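Local coordinates for L-ornithine 5-monooxygenase (Pseudomonas aeruginosa, PDB 3S5W), which catalyses the FAD- and NADPH-dependent N5-hydroxylation of L-ornithine, the first step in making the hydroxamate groups of the siderophore pyoverdin, at residues A[50-55]-A[438-443]; A[318-323]-A[331-336]. All blocks are in the same frame, centred on the assembly; numbering follows the deposited sequence.

Contact 1: residues A[50-55]-A[438-443]; sequences QERAQA and EISGSL
R52 reaches across from one helix to S440 and G441 on another. Its NE gives a hydrogen bond of 2.9 Å to S440 OG, which sits at the edge of the guanidinium and close to its plane; the N-H...O angle of 146° makes the bond moderately bent. Beside this bond the flat group lies over the helix backbone, with G441 CA 3.3 Å above the guanidinium plane, over its centre. Glycine suits the place because, with no side chain, it lets the planar group settle directly against the main chain. The 3.4 Å between R52 NE and G441 N, both donors, is packing only.

The two helices, 40-56 and 432-447, belong to the FAD-binding part of the enzyme. Helix 40-56 follows strand 30-36 as the first helix of a Rossmann-type βαβ unit, and helix 432-447 comes last in the modelled chain. R52 CA and S440 CA are 8.0 Å apart, and earlier in helix 40-56 L45, A48 and L49 pack directly on S440; the extended chain of R52 carries its guanidinium past S440 onto G441. Further out, R52 NH2 donates to the carbonyl of E437 and NH1 to Q56 OE1, which together fix the rotation of the guanidinium. The buried S440 hydroxyl accepts from R52 and gives its proton to A436 O, one turn back; chi1 of 67° turns OG toward that carbonyl, letting a serine serve both partners.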
ATOM      1  N   GLN A  50       9.662   6.461 -20.213  1.00 32.08           N
ATOM      2  CA  GLN A  50      11.026   6.432 -20.767  1.00 33.43           C
ATOM      3  C   GLN A  50      11.186   5.477 -21.970  1.00 33.84           C
ATOM      4  O   GLN A  50      11.914   5.807 -22.931  1.00 32.61           O
ATOM      5  CB  GLN A  50      12.078   6.148 -19.679  1.00 32.83           C
ATOM      6  CG  GLN A  50      13.489   5.931 -20.226  1.00 36.99           C
ATOM      7  CD  GLN A  50      14.526   5.721 -19.144  1.00 41.18           C
ATOM      8  OE1 GLN A  50      15.251   6.648 -18.777  1.00 45.79           O
ATOM      9  NE2 GLN A  50      14.600   4.505 -18.618  1.00 39.82           N
ATOM     10  N   GLU A  51      10.510   4.312 -21.929  1.00 33.21           N
ATOM     11  CA  GLU A  51      10.509   3.371 -23.076  1.00 33.37           C
ATOM     12  C   GLU A  51       9.852   3.929 -24.325  1.00 34.00           C
ATOM     13  O   GLU A  51      10.267   3.606 -25.433  1.00 33.25           O
ATOM     14  CB  GLU A  51       9.825   2.027 -22.735  1.00 32.43           C
ATOM     15  CG  GLU A  51      10.506   1.278 -21.579  1.00 31.81           C
ATOM     16  CD  GLU A  51       9.909  -0.128 -21.275  1.00 31.29           C
ATOM     17  OE1 GLU A  51       8.845  -0.494 -21.838  1.00 29.69           O
ATOM     18  OE2 GLU A  51      10.533  -0.858 -20.458  1.00 28.18           O
ATOM     19  N   ARG A  52       8.822   4.746 -24.138  1.00 34.29           N
ATOM     20  CA  ARG A  52       8.081   5.338 -25.241  1.00 35.70           C
ATOM     21  C   ARG A  52       8.756   6.577 -25.848  1.00 36.88           C
ATOM     22  O   ARG A  52       8.445   6.946 -26.983  1.00 37.15           O
ATOM     23  CB  ARG A  52       6.673   5.702 -24.787  1.00 35.15           C
ATOM     24  CG  ARG A  52       5.766   4.527 -24.485  1.00 33.98           C
ATOM     25  CD  ARG A  52       4.381   4.989 -24.094  1.00 33.17           C
ATOM     26  NE  ARG A  52       3.438   3.878 -23.890  1.00 34.61           N
ATOM     27  CZ  ARG A  52       2.758   3.247 -24.849  1.00 35.16           C
ATOM     28  NH1 ARG A  52       2.894   3.599 -26.117  1.00 33.45           N
ATOM     29  NH2 ARG A  52       1.919   2.258 -24.539  1.00 32.54           N
ATOM     30  N   ALA A  53       9.676   7.186 -25.095  1.00 38.81           N
ATOM     31  CA  ALA A  53      10.284   8.477 -25.419  1.00 40.82           C
ATOM     32  C   ALA A  53      10.996   8.516 -26.774  1.00 42.72           C
ATOM     33  O   ALA A  53      10.783   9.458 -27.539  1.00 43.43           O
ATOM     34  CB  ALA A  53      11.221   8.942 -24.296  1.00 40.78           C
ATOM     35  N   GLN A  54      11.813   7.507 -27.088  1.00 44.37           N
ATOM     36  CA  GLN A  54      12.512   7.504 -28.388  1.00 45.70           C
ATOM     37  C   GLN A  54      11.544   7.538 -29.575  1.00 45.43           C
ATOM     38  O   GLN A  54      11.656   8.413 -30.437  1.00 46.21           O
ATOM     39  CB  GLN A  54      13.516   6.358 -28.516  1.00 46.43           C
ATOM     40  CG  GLN A  54      14.842   6.829 -29.161  1.00 49.98           C
ATOM     41  CD  GLN A  54      15.514   5.773 -30.023  1.00 53.78           C
ATOM     42  OE1 GLN A  54      15.028   4.643 -30.151  1.00 54.71           O
ATOM     43  NE2 GLN A  54      16.646   6.140 -30.623  1.00 55.02           N
ATOM     44  N   ALA A  55      10.562   6.642 -29.588  1.00 44.87           N
ATOM     45  CA  ALA A  55       9.626   6.577 -30.702  1.00 44.06           C
ATOM     46  C   ALA A  55       8.568   7.682 -30.715  1.00 43.70           C
ATOM     47  O   ALA A  55       8.105   8.058 -31.786  1.00 43.24           O
ATOM     48  CB  ALA A  55       8.968   5.215 -30.779  1.00 44.20           C
ATOM     49  N   GLU A 438      -0.298   0.895 -20.120  1.00 27.96           N
ATOM     50  CA  GLU A 438      -1.637   1.358 -20.478  1.00 28.83           C
ATOM     51  C   GLU A 438      -1.849   2.868 -20.209  1.00 28.92           C
ATOM     52  O   GLU A 438      -2.367   3.595 -21.076  1.00 28.73           O
ATOM     53  CB  GLU A 438      -2.699   0.529 -19.781  1.00 28.91           C
ATOM     54  CG  GLU A 438      -2.759  -0.933 -20.310  1.00 30.51           C
ATOM     55  CD  GLU A 438      -3.701  -1.824 -19.499  1.00 33.81           C
ATOM     56  OE1 GLU A 438      -4.138  -1.405 -18.404  1.00 35.34           O
ATOM     57  OE2 GLU A 438      -3.996  -2.953 -19.950  1.00 32.01           O
ATOM     58  N   ILE A 439      -1.440   3.329 -19.031  1.00 28.40           N
ATOM     59  CA  ILE A 439      -1.546   4.758 -18.702  1.00 28.32           C
ATOM     60  C   ILE A 439      -0.609   5.599 -19.587  1.00 28.97           C
ATOM     61  O   ILE A 439      -1.023   6.645 -20.096  1.00 28.88           O
ATOM     62  CB  ILE A 439      -1.284   5.018 -17.218  1.00 28.52           C
ATOM     63  CG1 ILE A 439      -2.356   4.334 -16.364  1.00 26.00           C
ATOM     64  CG2 ILE A 439      -1.242   6.533 -16.940  1.00 27.97           C
ATOM     65  CD1 ILE A 439      -2.079   4.371 -14.892  1.00 27.07           C
ATOM     66  N   SER A 440       0.633   5.144 -19.783  1.00 28.53           N
ATOM     67  CA  SER A 440       1.574   5.897 -20.607  1.00 29.98           C
ATOM     68  C   SER A 440       1.082   6.005 -22.076  1.00 30.43           C
ATOM     69  O   SER A 440       1.189   7.082 -22.676  1.00 30.93           O
ATOM     70  CB  SER A 440       3.014   5.389 -20.498  1.00 29.40           C
ATOM     71  OG  SER A 440       3.136   4.099 -21.045  1.00 31.54           O
ATOM     72  N   GLY A 441       0.517   4.920 -22.605  1.00 29.68           N
ATOM     73  CA  GLY A 441      -0.114   4.909 -23.940  1.00 30.65           C
ATOM     74  C   GLY A 441      -1.267   5.897 -24.054  1.00 31.51           C
ATOM     75  O   GLY A 441      -1.347   6.685 -25.016  1.00 31.96           O
ATOM     76  N   SER A 442      -2.175   5.843 -23.095  1.00 31.73           N
ATOM     77  CA  SER A 442      -3.310   6.747 -23.068  1.00 32.66           C
ATOM     78  C   SER A 442      -2.836   8.218 -22.993  1.00 33.07           C
ATOM     79  O   SER A 442      -3.377   9.084 -23.684  1.00 32.63           O
ATOM     80  CB  SER A 442      -4.195   6.417 -21.882  1.00 32.79           C
ATOM     81  OG  SER A 442      -5.243   7.361 -21.732  1.00 34.09           O
ATOM     82  N   LEU A 443      -1.849   8.486 -22.139  1.00 32.99           N
ATOM     83  CA  LEU A 443      -1.331   9.839 -21.942  1.00 34.08           C
ATOM     84  C   LEU A 443      -0.767  10.414 -23.230  1.00 35.06           C
ATOM     85  O   LEU A 443      -1.105  11.557 -23.582  1.00 34.68           O
ATOM     86  CB  LEU A 443      -0.278   9.879 -20.832  1.00 33.89           C
ATOM     87  CG  LEU A 443       0.399  11.225 -20.546  1.00 36.61           C
ATOM     88  CD1 LEU A 443      -0.626  12.272 -20.105  1.00 35.68           C
ATOM     89  CD2 LEU A 443       1.476  11.080 -19.493  1.00 37.09           C
TER

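Contact 2: residues A[318-323]-A[331-336]; sequences GVFYRQ and HAFRCM
Q323 grips the backbone of H331 with both ends of its side-chain amide. OE1 accepts from H331 N at 2.9 Å, and NE2 donates to H331 O over the same distance and almost straight, at 170°. A glutamine fits because one planar group offers the acceptor and the donor that a single residue's N-H and C=O require. H331 O lies in the amide plane of Q323, whereas H331 N is tilted 23° from the plane of the Q323 carbonyl. The Q323 chain is extended beyond CG, carrying the amide from the helix to the start of the strand. On this packed side V319 CG1 meets the edge of the buried H331 ring, 3.8 Å from ND1, with F243 and N247 beside it.

In the nucleotide-binding Rossmann-type domain, helix 310-326 thus packs against one face at 332-334, an outermost strand of the five-stranded parallel sheet, hydrogen-bonded along one edge to strand 253-258.

The F320-F333 end is looser, both residues being partly exposed. The F320 ring rests on the strand's main chain, CE1 3.5 Å from F333 N, with F333 CB making a CH-pi contact over one face. The F333 ring, CG anti to the backbone N (chi1 -172°), leads away toward L259 and L264, meeting the F320 ring in an offset edge-to-face pair, centroids 5.6 Å apart. The F333 side chain lies about 10 Å from the bound NADP.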
ATOM      1  N   GLY A 318       2.827 -22.329  16.523  1.00 19.27           N
ATOM      2  CA  GLY A 318       3.946 -22.953  17.252  1.00 20.24           C
ATOM      3  C   GLY A 318       4.281 -22.181  18.522  1.00 21.04           C
ATOM      4  O   GLY A 318       4.595 -22.777  19.562  1.00 21.25           O
ATOM      5  N   VAL A 319       4.283 -20.846  18.420  1.00 21.14           N
ATOM      6  CA  VAL A 319       4.549 -19.997  19.593  1.00 21.96           C
ATOM      7  C   VAL A 319       3.519 -20.300  20.703  1.00 21.74           C
ATOM      8  O   VAL A 319       3.876 -20.505  21.883  1.00 20.77           O
ATOM      9  CB  VAL A 319       4.529 -18.487  19.224  1.00 22.60           C
ATOM     10  CG1 VAL A 319       4.535 -17.622  20.514  1.00 21.91           C
ATOM     11  CG2 VAL A 319       5.719 -18.139  18.295  1.00 23.06           C
ATOM     12  N   PHE A 320       2.244 -20.357  20.326  1.00 20.38           N
ATOM     13  CA  PHE A 320       1.194 -20.621  21.327  1.00 21.20           C
ATOM     14  C   PHE A 320       1.240 -22.075  21.830  1.00 21.73           C
ATOM     15  O   PHE A 320       0.979 -22.334  23.006  1.00 21.16           O
ATOM     16  CB  PHE A 320      -0.195 -20.257  20.774  1.00 20.37           C
ATOM     17  CG  PHE A 320      -0.403 -18.761  20.714  1.00 22.26           C
ATOM     18  CD1 PHE A 320      -0.545 -18.026  21.900  1.00 23.12           C
ATOM     19  CD2 PHE A 320      -0.376 -18.088  19.507  1.00 22.56           C
ATOM     20  CE1 PHE A 320      -0.693 -16.635  21.883  1.00 24.03           C
ATOM     21  CE2 PHE A 320      -0.522 -16.664  19.486  1.00 23.85           C
ATOM     22  CZ  PHE A 320      -0.680 -15.959  20.673  1.00 25.66           C
ATOM     23  N   TYR A 321       1.627 -22.978  20.940  1.00 20.36           N
ATOM     24  CA  TYR A 321       1.717 -24.403  21.310  1.00 21.34           C
ATOM     25  C   TYR A 321       2.834 -24.551  22.362  1.00 21.63           C
ATOM     26  O   TYR A 321       2.663 -25.236  23.359  1.00 22.36           O
ATOM     27  CB  TYR A 321       2.058 -25.268  20.077  1.00 20.42           C
ATOM     28  CG  TYR A 321       2.255 -26.711  20.470  1.00 20.48           C
ATOM     29  CD1 TYR A 321       1.162 -27.576  20.557  1.00 19.63           C
ATOM     30  CD2 TYR A 321       3.518 -27.200  20.827  1.00 21.77           C
ATOM     31  CE1 TYR A 321       1.309 -28.922  20.931  1.00 21.77           C
ATOM     32  CE2 TYR A 321       3.671 -28.540  21.234  1.00 22.95           C
ATOM     33  CZ  TYR A 321       2.562 -29.389  21.269  1.00 21.76           C
ATOM     34  OH  TYR A 321       2.712 -30.684  21.674  1.00 22.84           O
ATOM     35  N   ARG A 322       3.967 -23.885  22.149  1.00 21.37           N
ATOM     36  CA  ARG A 322       5.059 -23.996  23.100  1.00 23.38           C
ATOM     37  C   ARG A 322       4.720 -23.453  24.498  1.00 23.11           C
ATOM     38  O   ARG A 322       5.287 -23.920  25.499  1.00 22.59           O
ATOM     39  CB  ARG A 322       6.363 -23.418  22.531  1.00 24.41           C
ATOM     40  CG  ARG A 322       6.918 -24.363  21.416  1.00 29.41           C
ATOM     41  CD  ARG A 322       8.309 -23.964  20.916  1.00 34.40           C
ATOM     42  NE  ARG A 322       8.305 -22.635  20.329  1.00 38.97           N
ATOM     43  CZ  ARG A 322       8.039 -22.372  19.049  1.00 41.47           C
ATOM     44  NH1 ARG A 322       7.752 -23.357  18.193  1.00 41.32           N
ATOM     45  NH2 ARG A 322       8.054 -21.121  18.629  1.00 37.49           N
ATOM     46  N   GLN A 323       3.786 -22.495  24.563  1.00 22.22           N
ATOM     47  CA  GLN A 323       3.283 -21.986  25.843  1.00 23.01           C
ATOM     48  C   GLN A 323       2.505 -23.063  26.590  1.00 23.76           C
ATOM     49  O   GLN A 323       2.518 -23.099  27.841  1.00 23.55           O
ATOM     50  CB  GLN A 323       2.390 -20.730  25.648  1.00 23.23           C
ATOM     51  CG  GLN A 323       3.188 -19.546  25.163  1.00 24.06           C
ATOM     52  CD  GLN A 323       2.461 -18.199  25.131  1.00 24.28           C
ATOM     53  OE1 GLN A 323       3.095 -17.187  24.861  1.00 23.29           O
ATOM     54  NE2 GLN A 323       1.164 -18.186  25.358  1.00 22.37           N
ATOM     55  N   HIS A 331       2.148 -14.677  25.861  1.00 23.84           N
ATOM     56  CA  HIS A 331       1.229 -14.084  24.894  1.00 23.75           C
ATOM     57  C   HIS A 331      -0.159 -14.663  25.000  1.00 23.52           C
ATOM     58  O   HIS A 331      -0.318 -15.744  25.548  1.00 24.09           O
ATOM     59  CB  HIS A 331       1.747 -14.364  23.482  1.00 22.37           C
ATOM     60  CG  HIS A 331       3.105 -13.803  23.246  1.00 22.72           C
ATOM     61  ND1 HIS A 331       4.160 -14.548  22.754  1.00 27.26           N
ATOM     62  CD2 HIS A 331       3.587 -12.565  23.466  1.00 19.69           C
ATOM     63  CE1 HIS A 331       5.232 -13.779  22.664  1.00 21.08           C
ATOM     64  NE2 HIS A 331       4.909 -12.573  23.091  1.00 27.25           N
ATOM     65  N   ALA A 332      -1.135 -13.950  24.446  1.00 23.54           N
ATOM     66  CA  ALA A 332      -2.525 -14.401  24.389  1.00 23.60           C
ATOM     67  C   ALA A 332      -3.088 -14.242  22.971  1.00 23.74           C
ATOM     68  O   ALA A 332      -2.857 -13.231  22.277  1.00 22.91           O
ATOM     69  CB  ALA A 332      -3.384 -13.649  25.419  1.00 24.69           C
ATOM     70  N   PHE A 333      -3.813 -15.267  22.539  1.00 23.06           N
ATOM     71  CA  PHE A 333      -4.479 -15.262  21.252  1.00 23.02           C
ATOM     72  C   PHE A 333      -5.977 -15.025  21.519  1.00 24.94           C
ATOM     73  O   PHE A 333      -6.724 -15.962  21.808  1.00 24.82           O
ATOM     74  CB  PHE A 333      -4.265 -16.600  20.528  1.00 23.28           C
ATOM     75  CG  PHE A 333      -4.768 -16.604  19.120  1.00 22.73           C
ATOM     76  CD1 PHE A 333      -4.091 -15.891  18.128  1.00 23.56           C
ATOM     77  CD2 PHE A 333      -5.904 -17.332  18.783  1.00 22.19           C
ATOM     78  CE1 PHE A 333      -4.571 -15.873  16.806  1.00 25.11           C
ATOM     79  CE2 PHE A 333      -6.393 -17.335  17.471  1.00 26.64           C
ATOM     80  CZ  PHE A 333      -5.730 -16.561  16.481  1.00 24.89           C
ATOM     81  N   ARG A 334      -6.405 -13.774  21.458  1.00 24.88           N
ATOM     82  CA  ARG A 334      -7.801 -13.411  21.776  1.00 26.26           C
ATOM     83  C   ARG A 334      -8.642 -13.316  20.524  1.00 26.34           C
ATOM     84  O   ARG A 334      -8.915 -12.230  20.039  1.00 25.95           O
ATOM     85  CB  ARG A 334      -7.849 -12.133  22.614  1.00 26.43           C
ATOM     86  CG  ARG A 334      -6.960 -12.260  23.877  1.00 29.73           C
ATOM     87  CD  ARG A 334      -6.842 -10.922  24.572  1.00 38.46           C
ATOM     88  NE  ARG A 334      -7.551 -10.923  25.827  1.00 46.69           N
ATOM     89  CZ  ARG A 334      -6.985 -11.159  26.998  1.00 48.94           C
ATOM     90  NH1 ARG A 334      -5.690 -11.411  27.074  1.00 53.05           N
ATOM     91  NH2 ARG A 334      -7.715 -11.135  28.091  1.00 51.24           N
ATOM     92  N   CYS A 335      -9.044 -14.479  20.000  1.00 26.09           N
ATOM     93  CA  CYS A 335      -9.886 -14.530  18.820  1.00 27.46           C
ATOM     94  C   CYS A 335     -11.339 -14.279  19.247  1.00 26.83           C
ATOM     95  O   CYS A 335     -11.626 -14.284  20.433  1.00 27.07           O
ATOM     96  CB  CYS A 335      -9.731 -15.845  18.050  1.00 27.53           C
ATOM     97  SG  CYS A 335      -9.726 -17.328  19.109  1.00 34.96           S
ATOM     98  N   MET A 336     -12.191 -13.983  18.274  1.00 26.71           N
ATOM     99  CA  MET A 336     -13.619 -13.631  18.485  1.00 28.86           C
ATOM    100  C   MET A 336     -13.785 -12.490  19.497  1.00 28.59           C
ATOM    101  O   MET A 336     -14.754 -12.481  20.272  1.00 27.94           O
ATOM    102  CB  MET A 336     -14.458 -14.860  18.914  1.00 29.90           C
ATOM    103  CG  MET A 336     -14.553 -15.941  17.813  1.00 33.96           C
ATOM    104  SD  MET A 336     -15.527 -17.328  18.448  1.00 47.13           S
ATOM    105  CE  MET A 336     -14.622 -17.854  19.913  1.00 43.83           C
TER

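Overall arrangement
The two contacts lie on opposite sides of the chain's centre, 51 Å apart between centres and about 38 Å between nearest atoms, and share no helix, strand or sheet. Along the chain, 50-55 comes first, then the neighbouring segments 318-323 and 331-336, and finally 438-443. Contact 1 therefore joins helices from near the two ends of the modelled chain, whereas contact 2 joins a helix to the strand that follows it closely in the intervening region. This order reflects the two-dinucleotide-domain design of the family: the FAD-binding part is built from early and late chain, the NADP(H)-binding part is inserted between, and the bound FAD, NADP and hydroxyornithine lie between the two contacts.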